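Local atomic coordinates of avirulence protein (Pseudomonas syringae, PDB entry 4B6X), a protein that is a type III secreted effector of a plant pathogen, whose in planta processed C-terminal coiled-coil domain, the part described here, probably takes part in triggering plant immunity. Residues M37-L45 against I57-A67. Residues are numbered along the deposited sequence; the frame is centred on the assembly and turned at random.
Sequences MVNNLTDEL and IANTSQQLRHA
Leu64 reaches from helix 54-89 into a hole on helix 25-50 formed by Val38, Leu41, Thr42 and Leu45. Its CB carries CG anti to the backbone N (chi1 -178°), and the chain forks there. CD1 lies 3.5 Å from Val38 O and 4.0 Å from Leu41 CB, with Thr42 OG1 and Val38 CG1 also beside it. CD2 turns the other way along the helix and meets Leu45 CD2 at 3.7 Å, the two leucine side chains crossing at about a right angle; like CD1, it also lies against Thr42 OG1. Thr42 can line this apolar hole because its hydroxyl is turned back on its own helix: OG1 donates to Val38 O, which also accepts from Thr42 N on the opposite face of its carbonyl plane.

The packing is reciprocal. Leu41 fits among Thr60, Gln63, Leu64 and Ala67, and Leu45 among Ile57, Thr60, Ser61 and Leu64; the forked leucine tip suits such four-residue holes. Ala67, with just a methyl group, leaves room for Leu41 CD1 and for Val38 CG2, 3.8 Å from Ala67 CB. The short side chain of Thr60 brings its CG2 against the facing backbone, 3.2 Å from Leu41 O. With that methyl turned inward, Thr60 OG1 bonds to Glu56 and accepts from a water that bridges to Glu44 OE1, a polar edge beside the apolar seam.

Between these segments the axes approach to 8.9 Å at 157°, and the three leucines, each a knob in a four-residue hole of the facing helix, form the knobs-into-holes packing characteristic of an antiparallel coiled-coil helical hairpin, the fold of this effector domain.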
ATOM      1  N   MET A  37       1.024   6.085  -1.288  1.00 21.35           N
ATOM      2  CA  MET A  37      -0.375   6.416  -1.463  1.00 20.97           C
ATOM      3  C   MET A  37      -1.165   6.104  -0.191  1.00 18.44           C
ATOM      4  O   MET A  37      -2.017   6.917   0.258  1.00 19.30           O
ATOM      5  CB  MET A  37      -1.013   5.692  -2.641  1.00 21.34           C
ATOM      6  CG  MET A  37      -0.713   6.263  -4.044  1.00 29.21           C
ATOM      7  SD  MET A  37      -1.961   5.705  -5.332  1.00 39.80           S
ATOM      8  CE  MET A  37      -2.696   4.281  -4.429  1.00 19.57           C
ATOM      9  N   VAL A  38      -0.888   4.965   0.418  1.00 16.07           N
ATOM     10  CA  VAL A  38      -1.577   4.589   1.664  1.00 14.33           C
ATOM     11  C   VAL A  38      -1.366   5.609   2.753  1.00 16.15           C
ATOM     12  O   VAL A  38      -2.302   5.989   3.475  1.00 17.17           O
ATOM     13  CB  VAL A  38      -1.139   3.202   2.169  1.00 13.86           C
ATOM     14  CG1 VAL A  38      -1.402   3.050   3.689  1.00 12.15           C
ATOM     15  CG2 VAL A  38      -1.821   2.084   1.324  1.00 11.95           C
ATOM     16  N   ASN A  39      -0.137   6.086   2.865  1.00 17.48           N
ATOM     17  CA  ASN A  39       0.183   7.096   3.837  1.00 19.07           C
ATOM     18  C   ASN A  39      -0.497   8.455   3.556  1.00 19.65           C
ATOM     19  O   ASN A  39      -0.953   9.139   4.481  1.00 19.45           O
ATOM     20  CB  ASN A  39       1.706   7.283   3.890  1.00 22.05           C
ATOM     21  CG  ASN A  39       2.453   6.072   4.455  1.00 23.71           C
ATOM     22  OD1 ASN A  39       1.863   5.079   4.877  1.00 28.89           O
ATOM     23  ND2 ASN A  39       3.770   6.150   4.434  1.00 25.00           N
ATOM     24  N   ASN A  40      -0.520   8.891   2.297  1.00 19.83           N
ATOM     25  CA  ASN A  40      -1.159  10.161   1.961  1.00 21.06           C
ATOM     26  C   ASN A  40      -2.661  10.106   2.240  1.00 19.59           C
ATOM     27  O   ASN A  40      -3.232  11.012   2.834  1.00 20.95           O
ATOM     28  CB  ASN A  40      -0.883  10.543   0.502  1.00 22.49           C
ATOM     29  CG  ASN A  40       0.576  10.957   0.270  1.00 27.11           C
ATOM     30  OD1 ASN A  40       1.239  11.450   1.176  1.00 28.30           O
ATOM     31  ND2 ASN A  40       1.088  10.722  -0.937  1.00 29.40           N
ATOM     32  N   LEU A  41      -3.286   8.997   1.877  1.00 16.90           N
ATOM     33  CA  LEU A  41      -4.682   8.810   2.129  1.00 15.26           C
ATOM     34  C   LEU A  41      -4.970   8.718   3.611  1.00 15.43           C
ATOM     35  O   LEU A  41      -6.014   9.181   4.045  1.00 15.28           O
ATOM     36  CB  LEU A  41      -5.197   7.562   1.401  1.00 13.41           C
ATOM     37  CG  LEU A  41      -5.269   7.637  -0.125  1.00 13.91           C
ATOM     38  CD1 LEU A  41      -5.323   6.214  -0.770  1.00 11.70           C
ATOM     39  CD2 LEU A  41      -6.532   8.458  -0.523  1.00 13.91           C
ATOM     40  N   THR A  42      -4.049   8.174   4.405  1.00 16.79           N
ATOM     41  CA  THR A  42      -4.257   8.122   5.839  1.00 17.52           C
ATOM     42  C   THR A  42      -4.229   9.539   6.444  1.00 21.05           C
ATOM     43  O   THR A  42      -5.077   9.877   7.282  1.00 21.00           O
ATOM     44  CB  THR A  42      -3.257   7.225   6.560  1.00 18.39           C
ATOM     45  OG1 THR A  42      -3.285   5.915   5.989  1.00 16.43           O
ATOM     46  CG2 THR A  42      -3.620   7.129   8.045  1.00 16.87           C
ATOM     47  N   ASP A  43      -3.279  10.367   5.998  1.00 23.52           N
ATOM     48  CA  ASP A  43      -3.251  11.795   6.304  1.00 25.74           C
ATOM     49  C   ASP A  43      -4.591  12.475   5.996  1.00 25.02           C
ATOM     50  O   ASP A  43      -5.142  13.201   6.816  1.00 25.59           O
ATOM     51  CB  ASP A  43      -2.187  12.513   5.452  1.00 28.61           C
ATOM     52  CG  ASP A  43      -0.774  12.416   6.019  1.00 34.01           C
ATOM     53  OD1 ASP A  43      -0.596  11.960   7.164  1.00 38.89           O
ATOM     54  OD2 ASP A  43       0.177  12.814   5.303  1.00 39.75           O
ATOM     55  N   GLU A  44      -5.090  12.266   4.791  1.00 23.93           N
ATOM     56  CA  GLU A  44      -6.320  12.918   4.340  1.00 24.20           C
ATOM     57  C   GLU A  44      -7.535  12.472   5.148  1.00 22.17           C
ATOM     58  O   GLU A  44      -8.363  13.283   5.525  1.00 23.30           O
ATOM     59  CB  GLU A  44      -6.521  12.685   2.837  1.00 23.66           C
ATOM     60  CG  GLU A  44      -5.463  13.447   2.040  1.00 29.73           C
ATOM     61  CD  GLU A  44      -5.176  12.877   0.646  1.00 33.61           C
ATOM     62  OE1 GLU A  44      -5.885  11.960   0.210  1.00 33.56           O
ATOM     63  OE2 GLU A  44      -4.212  13.367  -0.009  1.00 39.63           O
ATOM     64  N   LEU A  45      -7.610  11.193   5.451  1.00 20.11           N
ATOM     65  CA  LEU A  45      -8.669  10.685   6.331  1.00 20.00           C
ATOM     66  C   LEU A  45      -8.664  11.317   7.709  1.00 21.10           C
ATOM     67  O   LEU A  45      -9.716  11.744   8.219  1.00 21.52           O
ATOM     68  CB  LEU A  45      -8.594   9.148   6.463  1.00 19.42           C
ATOM     69  CG  LEU A  45      -9.626   8.440   7.379  1.00 20.00           C
ATOM     70  CD1 LEU A  45     -11.002   8.825   6.943  1.00 17.87           C
ATOM     71  CD2 LEU A  45      -9.413   6.901   7.389  1.00 17.31           C
ATOM     72  N   ILE A  57     -14.607  11.938   4.719  1.00 19.66           N
ATOM     73  CA  ILE A  57     -14.310  10.754   5.493  1.00 18.90           C
ATOM     74  C   ILE A  57     -14.695   9.507   4.698  1.00 19.21           C
ATOM     75  O   ILE A  57     -13.881   8.587   4.556  1.00 18.71           O
ATOM     76  CB  ILE A  57     -15.002  10.765   6.861  1.00 20.02           C
ATOM     77  CG1 ILE A  57     -14.314  11.760   7.805  1.00 20.32           C
ATOM     78  CG2 ILE A  57     -14.966   9.429   7.516  1.00 16.53           C
ATOM     79  CD1 ILE A  57     -15.112  11.975   9.113  1.00 19.63           C
ATOM     80  N   ALA A  58     -15.902   9.495   4.142  1.00 19.17           N
ATOM     81  CA  ALA A  58     -16.367   8.355   3.373  1.00 19.54           C
ATOM     82  C   ALA A  58     -15.568   8.207   2.079  1.00 18.88           C
ATOM     83  O   ALA A  58     -15.268   7.086   1.669  1.00 19.26           O
ATOM     84  CB  ALA A  58     -17.895   8.468   3.078  1.00 20.00           C
ATOM     85  N   ASN A  59     -15.248   9.318   1.424  1.00 19.10           N
ATOM     86  CA  ASN A  59     -14.510   9.281   0.147  1.00 19.39           C
ATOM     87  C   ASN A  59     -13.112   8.701   0.333  1.00 19.06           C
ATOM     88  O   ASN A  59     -12.695   7.832  -0.408  1.00 18.68           O
ATOM     89  CB  ASN A  59     -14.395  10.675  -0.471  1.00 19.83           C
ATOM     90  CG  ASN A  59     -13.508  10.697  -1.711  1.00 22.42           C
ATOM     91  OD1 ASN A  59     -13.662   9.856  -2.607  1.00 23.83           O
ATOM     92  ND2 ASN A  59     -12.586  11.678  -1.790  1.00 20.11           N
ATOM     93  N   THR A  60     -12.431   9.168   1.372  1.00 18.39           N
ATOM     94  CA  THR A  60     -11.037   8.864   1.580  1.00 18.58           C
ATOM     95  C   THR A  60     -10.866   7.497   2.208  1.00 17.49           C
ATOM     96  O   THR A  60      -9.985   6.737   1.818  1.00 17.14           O
ATOM     97  CB  THR A  60     -10.391   9.966   2.450  1.00 19.62           C
ATOM     98  OG1 THR A  60     -10.398  11.198   1.706  1.00 19.75           O
ATOM     99  CG2 THR A  60      -8.954   9.628   2.815  1.00 22.15           C
ATOM    100  N   SER A  61     -11.725   7.159   3.158  1.00 16.88           N
ATOM    101  CA  SER A  61     -11.675   5.846   3.739  1.00 16.01           C
ATOM    102  C   SER A  61     -11.949   4.716   2.741  1.00 15.67           C
ATOM    103  O   SER A  61     -11.325   3.654   2.836  1.00 16.27           O
ATOM    104  CB  SER A  61     -12.625   5.738   4.918  1.00 16.99           C
ATOM    105  OG  SER A  61     -12.383   4.528   5.612  1.00 17.86           O
ATOM    106  N   GLN A  62     -12.900   4.905   1.833  1.00 14.88           N
ATOM    107  CA  GLN A  62     -13.157   3.920   0.813  1.00 14.85           C
ATOM    108  C   GLN A  62     -11.873   3.654  -0.028  1.00 15.20           C
ATOM    109  O   GLN A  62     -11.462   2.488  -0.245  1.00 15.45           O
ATOM    110  CB  GLN A  62     -14.301   4.390  -0.052  1.00 15.60           C
ATOM    111  CG  GLN A  62     -14.565   3.522  -1.252  1.00 16.91           C
ATOM    112  CD  GLN A  62     -15.807   3.906  -1.949  1.00 17.23           C
ATOM    113  OE1 GLN A  62     -16.022   5.092  -2.234  1.00 17.17           O
ATOM    114  NE2 GLN A  62     -16.665   2.924  -2.223  1.00 17.62           N
ATOM    115  N   GLN A  63     -11.230   4.725  -0.451  1.00 15.23           N
ATOM    116  CA  GLN A  63      -9.967   4.619  -1.198  1.00 17.21           C
ATOM    117  C   GLN A  63      -8.792   4.010  -0.434  1.00 15.02           C
ATOM    118  O   GLN A  63      -8.017   3.238  -1.002  1.00 13.45           O
ATOM    119  CB  GLN A  63      -9.495   5.990  -1.629  1.00 17.81           C
ATOM    120  CG  GLN A  63     -10.009   6.374  -2.939  1.00 24.75           C
ATOM    121  CD  GLN A  63      -9.578   5.493  -4.108  1.00 25.39           C
ATOM    122  OE1 GLN A  63     -10.248   4.534  -4.434  1.00 22.89           O
ATOM    123  NE2 GLN A  63      -8.506   5.890  -4.798  1.00 29.06           N
ATOM    124  N   LEU A  64      -8.650   4.432   0.815  1.00 13.98           N
ATOM    125  CA  LEU A  64      -7.662   3.884   1.715  1.00 14.14           C
ATOM    126  C   LEU A  64      -7.807   2.370   1.870  1.00 14.05           C
ATOM    127  O   LEU A  64      -6.823   1.647   1.883  1.00 14.44           O
ATOM    128  CB  LEU A  64      -7.739   4.571   3.067  1.00 14.56           C
ATOM    129  CG  LEU A  64      -6.748   4.155   4.132  1.00 16.12           C
ATOM    130  CD1 LEU A  64      -5.320   4.251   3.592  1.00 14.93           C
ATOM    131  CD2 LEU A  64      -6.949   5.056   5.355  1.00 15.35           C
ATOM    132  N   ARG A  65      -9.021   1.865   1.968  1.00 14.51           N
ATOM    133  CA  ARG A  65      -9.172   0.449   2.089  1.00 14.47           C
ATOM    134  C   ARG A  65      -8.802  -0.267   0.801  1.00 14.52           C
ATOM    135  O   ARG A  65      -8.254  -1.363   0.865  1.00 14.42           O
ATOM    136  CB  ARG A  65     -10.567   0.071   2.495  1.00 16.00           C
ATOM    137  CG  ARG A  65     -10.660  -1.412   2.787  1.00 18.76           C
ATOM    138  CD  ARG A  65     -11.979  -1.780   3.375  1.00 24.24           C
ATOM    139  NE  ARG A  65     -12.031  -1.744   4.842  1.00 26.95           N
ATOM    140  CZ  ARG A  65     -12.930  -1.092   5.578  1.00 26.95           C
ATOM    141  NH1 ARG A  65     -13.883  -0.334   5.018  1.00 27.44           N
ATOM    142  NH2 ARG A  65     -12.875  -1.205   6.900  1.00 28.95           N
ATOM    143  N   HIS A  66      -9.144   0.307  -0.347  1.00 12.88           N
ATOM    144  CA  HIS A  66      -8.729  -0.285  -1.620  1.00 14.11           C
ATOM    145  C   HIS A  66      -7.205  -0.424  -1.648  1.00 13.88           C
ATOM    146  O   HIS A  66      -6.674  -1.473  -1.946  1.00 15.15           O
ATOM    147  CB  HIS A  66      -9.129   0.591  -2.800  1.00 14.40           C
ATOM    148  CG  HIS A  66     -10.593   0.665  -3.080  1.00 12.95           C
ATOM    149  ND1 HIS A  66     -11.397  -0.450  -3.169  1.00 15.05           N
ATOM    150  CD2 HIS A  66     -11.364   1.710  -3.461  1.00 14.39           C
ATOM    151  CE1 HIS A  66     -12.614  -0.089  -3.545  1.00 16.87           C
ATOM    152  NE2 HIS A  66     -12.629   1.222  -3.706  1.00 16.34           N
ATOM    153  N   ALA A  67      -6.523   0.654  -1.292  1.00 13.53           N
ATOM    154  CA  ALA A  67      -5.073   0.728  -1.346  1.00 13.28           C
ATOM    155  C   ALA A  67      -4.363  -0.196  -0.335  1.00 13.53           C
ATOM    156  O   ALA A  67      -3.325  -0.812  -0.659  1.00 13.86           O
ATOM    157  CB  ALA A  67      -4.610   2.215  -1.197  1.00 12.02           C
TER
HETATM  158  O   HOH W   1      -8.434  12.464   0.175  1.00 29.08           O